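Local coordinates for protein Phenylalanine/tyrosine ammonia-lyase (Rhodosporidium toruloides, PDB 1Y2M) that catalyses the non-oxidative deamination of L-phenylalanine and L-tyrosine to trans-cinnamic and p-coumaric acid, as a homotetramer of the PAL/histidase family, at residues 274-279 with 416-421; 290-295 with 709-714; 333-338 with 659-664. One frame throughout, in Å; residues are numbered along the deposited sequence. Where two conformers were deposited one is given.

Contact 1 of 3, residues 274-279 with 416-421; sequences VSASMA and AAVANT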
loop_
_atom_site.group_PDB
_atom_site.type_symbol
_atom_site.label_atom_id
_atom_site.label_comp_id
_atom_site.label_asym_id
_atom_site.label_seq_id
_atom_site.Cartn_x
_atom_site.Cartn_y
_atom_site.Cartn_z
ATOM N N VAL B 274 2.272 10.935 -23.750
ATOM C CA VAL B 274 1.087 11.240 -22.971
ATOM C C VAL B 274 1.442 11.222 -21.485
ATOM O O VAL B 274 1.144 12.161 -20.752
ATOM C CB VAL B 274 -0.023 10.263 -23.297
ATOM C CG1 VAL B 274 -1.250 10.554 -22.433
ATOM C CG2 VAL B 274 -0.354 10.296 -24.818
ATOM N N SER B 275 2.115 10.171 -21.040
ATOM C CA SER B 275 2.564 10.145 -19.643
ATOM C C SER B 275 3.563 11.256 -19.345
ATOM O O SER B 275 3.492 11.887 -18.283
ATOM C CB SER B 275 3.158 8.785 -19.295
ATOM O OG SER B 275 4.150 8.454 -20.240
ATOM N N ALA B 276 4.487 11.523 -20.270
ATOM C CA ALA B 276 5.424 12.647 -20.067
ATOM C C ALA B 276 4.659 13.990 -19.960
ATOM O O ALA B 276 5.026 14.891 -19.176
ATOM C CB ALA B 276 6.439 12.694 -21.170
ATOM N N SER B 277 3.652 14.162 -20.804
ATOM C CA SER B 277 2.857 15.378 -20.727
ATOM C C SER B 277 2.223 15.516 -19.338
ATOM O O SER B 277 2.365 16.524 -18.631
ATOM C CB SER B 277 1.754 15.348 -21.757
ATOM O OG SER B 277 0.956 16.496 -21.545
HETATM N N MSE B 278 1.457 14.508 -18.943
HETATM C CA MSE B 278 0.763 14.611 -17.652
HETATM C C MSE B 278 1.724 14.743 -16.467
HETATM O O MSE B 278 1.450 15.484 -15.491
HETATM C CB MSE B 278 -0.177 13.439 -17.410
HETATM C CG MSE B 278 -1.122 13.739 -16.290
HETATM SE SE MSE B 278 -2.638 12.493 -16.312
HETATM C CE MSE B 278 -4.004 13.637 -15.320
ATOM N N ALA B 279 2.828 14.009 -16.552
ATOM C CA ALA B 279 3.877 14.076 -15.565
ATOM C C ALA B 279 4.509 15.470 -15.477
ATOM O O ALA B 279 4.825 15.940 -14.385
ATOM C CB ALA B 279 4.925 12.985 -15.811
ATOM N N ALA B 416 9.472 4.024 -17.902
ATOM C CA ALA B 416 9.866 3.837 -16.496
ATOM C C ALA B 416 10.473 5.107 -15.927
ATOM O O ALA B 416 10.214 5.476 -14.786
ATOM C CB ALA B 416 10.777 2.669 -16.344
ATOM N N ALA B 417 11.171 5.868 -16.745
ATOM C CA ALA B 417 11.758 7.134 -16.239
ATOM C C ALA B 417 10.614 8.044 -15.790
ATOM O O ALA B 417 10.710 8.661 -14.715
ATOM C CB ALA B 417 12.543 7.789 -17.308
ATOM N N VAL B 418 9.505 8.052 -16.539
ATOM C CA VAL B 418 8.359 8.931 -16.211
ATOM C C VAL B 418 7.657 8.401 -14.969
ATOM O O VAL B 418 7.309 9.177 -14.061
ATOM C CB VAL B 418 7.327 9.045 -17.354
ATOM C CG1 VAL B 418 6.169 9.911 -16.926
ATOM C CG2 VAL B 418 7.985 9.546 -18.629
ATOM N N ALA B 419 7.427 7.071 -14.927
ATOM C CA ALA B 419 6.699 6.488 -13.808
ATOM C C ALA B 419 7.494 6.765 -12.536
ATOM O O ALA B 419 6.895 7.140 -11.493
ATOM C CB ALA B 419 6.568 5.030 -14.003
ATOM N N ASN B 420 8.820 6.641 -12.641
ATOM C CA ASN B 420 9.723 6.911 -11.506
ATOM C C ASN B 420 9.493 8.276 -10.903
ATOM O O ASN B 420 9.356 8.424 -9.682
ATOM C CB ASN B 420 11.192 6.767 -11.985
ATOM C CG ASN B 420 12.274 7.161 -10.913
ATOM O OD1 ASN B 420 12.807 8.298 -10.945
ATOM N ND2 ASN B 420 12.664 6.204 -10.062
ATOM N N THR B 421 9.413 9.288 -11.749
ATOM C CA THR B 421 9.220 10.636 -11.243
ATOM C C THR B 421 7.897 10.766 -10.513
ATOM O O THR B 421 7.762 11.500 -9.509
ATOM C CB THR B 421 9.289 11.723 -12.342
ATOM O OG1 THR B 421 8.192 11.643 -13.259
ATOM C CG2 THR B 421 10.612 11.584 -13.116
#

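Contact 2 of 3, residues 290-295 with 709-714; sequences SLLSQS and NVLLKM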
loop_
_atom_site.group_PDB
_atom_site.type_symbol
_atom_site.label_atom_id
_atom_site.label_comp_id
_atom_site.label_asym_id
_atom_site.label_seq_id
_atom_site.Cartn_x
_atom_site.Cartn_y
_atom_site.Cartn_z
ATOM N N SER B 290 5.288 22.823 -3.165
ATOM C CA SER B 290 6.456 22.722 -2.301
ATOM C C SER B 290 6.832 24.103 -1.808
ATOM O O SER B 290 7.096 24.309 -0.624
ATOM C CB SER B 290 7.627 22.163 -3.123
ATOM O OG SER B 290 8.822 22.157 -2.380
ATOM N N LEU B 291 6.817 25.090 -2.713
ATOM C CA LEU B 291 7.152 26.476 -2.312
ATOM C C LEU B 291 6.097 27.036 -1.382
ATOM O O LEU B 291 6.393 27.731 -0.412
ATOM C CB LEU B 291 7.376 27.380 -3.521
ATOM C CG LEU B 291 8.625 27.041 -4.367
ATOM C CD1 LEU B 291 8.792 28.089 -5.493
ATOM C CD2 LEU B 291 9.881 26.987 -3.533
ATOM N N LEU B 292 4.850 26.728 -1.653
ATOM C CA LEU B 292 3.744 27.183 -0.782
ATOM C C LEU B 292 3.842 26.576 0.630
ATOM O O LEU B 292 3.555 27.223 1.631
ATOM C CB LEU B 292 2.396 26.913 -1.441
ATOM C CG LEU B 292 1.121 27.218 -0.648
ATOM C CD1 LEU B 292 1.081 28.725 -0.267
ATOM C CD2 LEU B 292 -0.145 26.817 -1.374
ATOM N N SER B 293 4.272 25.326 0.711
ATOM C CA SER B 293 4.486 24.641 1.993
ATOM C C SER B 293 5.521 25.400 2.836
ATOM O O SER B 293 5.383 25.542 4.053
ATOM C CB SER B 293 4.986 23.215 1.756
ATOM O OG SER B 293 5.211 22.614 3.024
ATOM N N GLN B 294 6.562 25.880 2.169
ATOM C CA GLN B 294 7.629 26.642 2.833
ATOM C C GLN B 294 7.108 28.003 3.319
ATOM O O GLN B 294 7.386 28.459 4.434
ATOM C CB GLN B 294 8.791 26.828 1.885
ATOM C CG GLN B 294 9.494 25.503 1.711
ATOM C CD GLN B 294 10.649 25.540 0.731
ATOM O OE1 GLN B 294 11.518 26.396 0.855
ATOM N NE2 GLN B 294 10.672 24.628 -0.212
ATOM N N SER B 295 6.346 28.646 2.457
ATOM C CA SER B 295 5.714 29.909 2.799
ATOM C C SER B 295 4.769 29.787 3.999
ATOM O O SER B 295 4.767 30.607 4.917
ATOM C CB SER B 295 5.004 30.519 1.574
ATOM O OG SER B 295 5.952 30.824 0.536
ATOM N N ASN B 709 3.079 33.439 -9.264
ATOM C CA ASN B 709 3.954 34.636 -9.288
ATOM C C ASN B 709 4.088 35.317 -7.929
ATOM O O ASN B 709 5.057 35.990 -7.678
ATOM C CB ASN B 709 3.497 35.627 -10.354
ATOM C CG ASN B 709 3.890 35.182 -11.788
ATOM O OD1 ASN B 709 4.832 34.385 -11.997
ATOM N ND2 ASN B 709 3.177 35.721 -12.783
ATOM N N VAL B 710 3.107 35.116 -7.073
ATOM C CA VAL B 710 3.170 35.578 -5.672
ATOM C C VAL B 710 4.252 34.866 -4.873
ATOM O O VAL B 710 5.028 35.519 -4.215
ATOM C CB VAL B 710 1.806 35.433 -4.986
ATOM C CG1 VAL B 710 1.838 36.054 -3.618
ATOM C CG2 VAL B 710 0.740 36.063 -5.825
ATOM N N LEU B 711 4.308 33.543 -4.982
ATOM C CA LEU B 711 5.353 32.723 -4.352
ATOM C C LEU B 711 6.699 33.153 -4.867
ATOM O O LEU B 711 7.655 33.279 -4.083
ATOM C CB LEU B 711 5.086 31.245 -4.648
ATOM C CG LEU B 711 3.784 30.735 -4.027
ATOM C CD1 LEU B 711 3.471 29.329 -4.551
ATOM C CD2 LEU B 711 3.959 30.706 -2.530
ATOM N N LEU B 712 6.774 33.416 -6.172
ATOM C CA LEU B 712 8.069 33.818 -6.758
ATOM C C LEU B 712 8.508 35.152 -6.211
ATOM O O LEU B 712 9.646 35.317 -5.795
ATOM C CB LEU B 712 7.994 33.842 -8.284
ATOM C CG LEU B 712 9.325 34.057 -9.014
ATOM C CD1 LEU B 712 10.331 32.965 -8.720
ATOM C CD2 LEU B 712 9.079 34.187 -10.539
ATOM N N LYS B 713 7.595 36.116 -6.175
ATOM C CA LYS B 713 7.924 37.444 -5.664
ATOM C C LYS B 713 8.408 37.392 -4.197
ATOM O O LYS B 713 9.332 38.099 -3.822
ATOM C CB LYS B 713 6.685 38.329 -5.745
ATOM C CG LYS B 713 6.964 39.775 -5.920
ATOM C CD LYS B 713 5.851 40.665 -5.380
ATOM C CE LYS B 713 4.603 40.709 -6.270
ATOM N NZ LYS B 713 3.733 41.897 -5.859
HETATM N N MSE B 714 7.757 36.579 -3.379
HETATM C CA MSE B 714 8.128 36.435 -1.979
HETATM C C MSE B 714 9.508 35.843 -1.804
HETATM O O MSE B 714 10.197 36.203 -0.868
HETATM C CB MSE B 714 7.142 35.540 -1.191
HETATM C CG MSE B 714 5.727 35.964 -1.110
HETATM SE SE MSE B 714 4.773 34.251 -0.594
HETATM C CE MSE B 714 5.260 34.225 1.309
#

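Contact 3 of 3, residues 333-338 with 659-664; sequences RKLLEG and SPRTQI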
loop_
_atom_site.group_PDB
_atom_site.type_symbol
_atom_site.label_atom_id
_atom_site.label_comp_id
_atom_site.label_asym_id
_atom_site.label_seq_id
_atom_site.Cartn_x
_atom_site.Cartn_y
_atom_site.Cartn_z
ATOM N N ARG B 333 14.245 31.189 6.176
ATOM C CA ARG B 333 14.997 32.260 6.791
ATOM C C ARG B 333 14.723 33.621 6.093
ATOM O O ARG B 333 14.450 34.622 6.753
ATOM C CB ARG B 333 16.516 31.916 6.738
ATOM C CG ARG B 333 17.422 32.950 7.430
ATOM C CD ARG B 333 18.845 32.451 7.634
ATOM N NE ARG B 333 19.559 32.200 6.362
ATOM C CZ ARG B 333 19.853 30.991 5.853
ATOM N NH1 ARG B 333 19.468 29.835 6.448
ATOM N NH2 ARG B 333 20.526 30.918 4.712
ATOM N N LYS B 334 14.772 33.606 4.772
ATOM C CA LYS B 334 14.521 34.804 3.956
ATOM C C LYS B 334 13.134 35.359 4.245
ATOM O O LYS B 334 12.973 36.548 4.505
ATOM C CB LYS B 334 14.686 34.480 2.478
ATOM C CG LYS B 334 14.248 35.638 1.576
ATOM C CD LYS B 334 15.241 35.969 0.476
ATOM C CE LYS B 334 15.419 34.880 -0.508
ATOM N NZ LYS B 334 16.242 35.371 -1.666
ATOM N N LEU B 335 12.143 34.479 4.249
ATOM C CA LEU B 335 10.766 34.898 4.495
ATOM C C LEU B 335 10.577 35.489 5.878
ATOM O O LEU B 335 9.746 36.378 6.018
ATOM C CB LEU B 335 9.808 33.740 4.309
ATOM C CG LEU B 335 9.708 33.158 2.890
ATOM C CD1 LEU B 335 8.821 31.972 2.935
ATOM C CD2 LEU B 335 9.174 34.208 1.885
ATOM N N LEU B 336 11.278 34.974 6.902
ATOM C CA LEU B 336 11.102 35.470 8.276
ATOM C C LEU B 336 11.875 36.743 8.617
ATOM O O LEU B 336 11.607 37.368 9.654
ATOM C CB LEU B 336 11.431 34.372 9.322
ATOM C CG LEU B 336 10.439 33.190 9.259
ATOM C CD1 LEU B 336 10.909 32.017 10.121
ATOM C CD2 LEU B 336 9.048 33.674 9.665
ATOM N N GLU B 337 12.825 37.142 7.782
ATOM C CA GLU B 337 13.564 38.374 8.039
ATOM C C GLU B 337 12.612 39.521 8.137
ATOM O O GLU B 337 11.729 39.670 7.299
ATOM C CB GLU B 337 14.568 38.663 6.948
ATOM C CG GLU B 337 15.657 37.667 6.989
ATOM C CD GLU B 337 17.027 38.251 6.830
ATOM O OE1 GLU B 337 17.180 39.503 6.788
ATOM O OE2 GLU B 337 17.948 37.410 6.768
ATOM N N GLY B 338 12.789 40.307 9.178
ATOM C CA GLY B 338 11.959 41.489 9.335
ATOM C C GLY B 338 10.627 41.251 10.019
ATOM O O GLY B 338 9.897 42.224 10.296
ATOM N N SER B 659 6.518 40.017 8.348
ATOM C CA SER B 659 7.671 40.174 7.456
ATOM C C SER B 659 7.250 40.878 6.230
ATOM O O SER B 659 6.164 40.621 5.766
ATOM C CB SER B 659 8.203 38.826 6.953
ATOM O OG SER B 659 9.115 38.375 7.901
ATOM N N PRO B 660 8.144 41.687 5.627
ATOM C CA PRO B 660 7.764 42.255 4.344
ATOM C C PRO B 660 7.442 41.238 3.256
ATOM O O PRO B 660 6.673 41.547 2.349
ATOM C CB PRO B 660 8.988 43.087 3.943
ATOM C CG PRO B 660 10.088 42.604 4.765
ATOM C CD PRO B 660 9.460 42.172 6.062
ATOM N N ARG B 661 8.067 40.062 3.329
ATOM C CA ARG B 661 7.889 39.025 2.321
ATOM C C ARG B 661 6.627 38.254 2.587
ATOM O O ARG B 661 5.947 37.829 1.661
ATOM C CB ARG B 661 9.119 38.101 2.218
ATOM C CG ARG B 661 10.319 38.794 1.604
ATOM C CD ARG B 661 11.533 37.915 1.522
ATOM N NE ARG B 661 12.675 38.639 0.963
ATOM C CZ ARG B 661 12.951 38.767 -0.338
ATOM N NH1 ARG B 661 12.203 38.189 -1.270
ATOM N NH2 ARG B 661 14.022 39.454 -0.712
ATOM N N THR B 662 6.301 38.007 3.846
ATOM C CA THR B 662 5.064 37.244 4.092
ATOM C C THR B 662 3.831 38.144 3.929
ATOM O O THR B 662 2.737 37.652 3.648
ATOM C CB THR B 662 5.009 36.548 5.455
ATOM O OG1 THR B 662 5.177 37.487 6.504
ATOM C CG2 THR B 662 6.089 35.459 5.598
ATOM N N GLN B 663 4.020 39.466 4.082
ATOM C CA GLN B 663 2.941 40.411 3.825
ATOM C C GLN B 663 2.427 40.291 2.357
ATOM O O GLN B 663 1.246 40.560 2.061
ATOM C CB GLN B 663 3.420 41.828 4.136
ATOM C CG GLN B 663 2.328 42.913 4.077
ATOM C CD GLN B 663 2.917 44.298 4.390
ATOM O OE1 GLN B 663 3.694 44.431 5.333
ATOM N NE2 GLN B 663 2.596 45.294 3.565
ATOM N N ILE B 664 3.308 39.907 1.433
ATOM C CA ILE B 664 2.930 39.737 0.027
ATOM C C ILE B 664 1.786 38.760 -0.122
ATOM O O ILE B 664 0.790 39.015 -0.863
ATOM C CB ILE B 664 4.151 39.341 -0.828
ATOM C CG1 ILE B 664 5.146 40.486 -0.813
ATOM C CG2 ILE B 664 3.724 39.044 -2.273
ATOM C CD1 ILE B 664 6.574 40.139 -1.392
#

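Contact 1 of 3, residues 274-279 with 416-421
Val418 packs against Ser275, Ala276 and Ala279 where two helices of the PAL/histidase helical bundle run side by side in nearly the same direction. Helix 273-303 supplies the first segment and helix 416-443 the second. Their local axes come within 9.6 Å and lie 25° apart. Ser275, Ala276 and Ala279 present small side chains to Val418. The Val418 side chain points toward them and has far more surface buried here than any other residue of the pair. Its CG1 branch stands anti to its own backbone N (chi1 178°) and reaches across to the facing helix. There it meets the backbone as well as side chains. Val418 CG1 lies 3.6 Å from Ser275 O, a carbonyl already bonded to Ala279 N in the regular helical pattern. Ser275 CB is 4.0 Å from the same Val418 CG1. The other branch, Val418 CG2, approaches Ala276 CB more loosely, at 4.3 Å. The contact is apolar. In the conformer given, Ser275 OG bonds to Thr272 O, just before the helix. Thr421 OG1 bonds back to Val418 O at 2.7 Å.

The side chain of Ser275 is about 12 Å from that of Asn270, which by similarity binds cinnamate. Ser275 N donates to Asp214 OD2, and Asp214 directly follows Gly213, which is joined to Ala211 by the 5-imidazolinone cross-link. On the other helix, Asn420 ND2 bonds to Asp378 of a second subunit. The first helix is thus bonded to Asp214 and the second to a neighbouring chain. The tightest point is at Ala279, whose CB touches Val418 CG1 at 3.5 Å, closer than methyl groups usually pack.

Contact 2 of 3, residues 290-295 with 709-714
A crossing of two helices joins the C-terminal helix 708-714 to the long helix 273-303, with Leu711 and Met714 on one side and Leu291, Leu292 and Ser295 on the other. The local axes make an angle of 55° and approach to 10.2 Å. Leu711 is the main residue. Its CG lies anti to the carbonyl carbon (chi1 -64°), which sends both methyls toward the facing helix. Leu711 CD1 comes to 4.1 Å from Leu292 CB. Leu711 CD2 lies over the backbone and is 3.9 Å from Leu292 CA. Leu291 adds a looser apolar contact through its CB. The Leu292 side chain runs at a slant to that of Leu711.

One turn further on, Ser295 faces both residues of the second helix. Its OG is 3.7 Å from Leu711 CD2 and 3.6 Å from Met714 CE. The hydroxyl is therefore covered by carbon on this side. Ser295 OG keeps a weak hydrogen bond to Leu291 O at 3.3 Å, within its own helix. Met714 is present as selenomethionine. Its chain is bent at the last torsion (chi3 77°), which turns Met714 CE back onto Ser295 and places it 3.7 Å from Ser295 CB.

All five touching residues are buried. Leu335 of helix 323-336 covers Ser295 and Met714, and Val48 of helix 44-52 packs on Leu291. The other polar side chains of the first segment are bonded to further helices, as Ser293 OG is to Asn436 OD1. The contact lies away from the annotated sites. It seats one face of the last helix, Leu711 and Met714, against helix 273-303; Asn709 and Lys713 on the same helix are exposed. This is apolar helix-helix packing in the mainly helical core of the PAL/histidase fold.

Contact 3 of 3, residues 333-338 with 659-664
Ser659 holds its OG anti to the carbonyl carbon (chi1 -87°), and this places the hydroxyl against the C-terminal end of helix 323-336. Ser659 OG lies 2.8 Å from Leu335 O and 3.0 Å from Glu337 O. Glu337 leaves the helix, and Pro660 CD lies 3.6 Å from Glu337 O. Gly338 follows with a positive phi of 85° and comes close to the same ring.

A second contact involves two long side chains. Arg661 is extended from CG to NE. Lys334 bends at chi2 (133°) and chi3, and its methylenes cross the arginine at a slant. Lys334 CG is 3.4 Å from Arg661 NE. Lys334 CD sits over the centre of the Arg661 guanidinium, 3.6 Å above its plane. Carbon thus covers that face, while Lys334 NZ remains 4.7 Å from Arg661 NH2. The like charges probably weaken this pairing. Arg661 NH1 bonds to Met714 O, at the end of helix 708-714, which probably helps to offset the cost. Further in, Leu335 CD2 touches Arg661 CB at 3.9 Å, and Thr662 CG2 faces Leu335 O.

Glu302 of helix 273-303 accepts bonds from Ser659 N (at OE2) and Thr662 OG1 (at OE1) and so holds the second segment from the side of that helix. The contact joins a helix end to the turn leading into helix 662-672. Carbonyl oxygens at and just past a helix C terminus are met by a hydroxyl from a distant turn, and a positive-phi glycine follows, as often at helix ends.

From the N terminus, helix 273-303 supplies the first segments of contacts 1 and 2, and helix 323-336 then starts contact 3. Contact 1 closes a loop of 136 residues at helix 416-443. Contact 3 closes one of 320 at 659-664, and contact 2 one of 413 at 709-714. Contact 1 therefore crosses both others, while contact 3 lies wholly between the two segments of contact 2. Contacts 2 and 3 have centres 11 Å apart and touch through Met714 and Arg661. Contact 1 is about 36 Å from contact 3 between centres. Contact 1 joins 273-303 to 416-443, contact 2 joins 273-303 to 708-714, and contact 3 joins the end of 323-336 to 659-664.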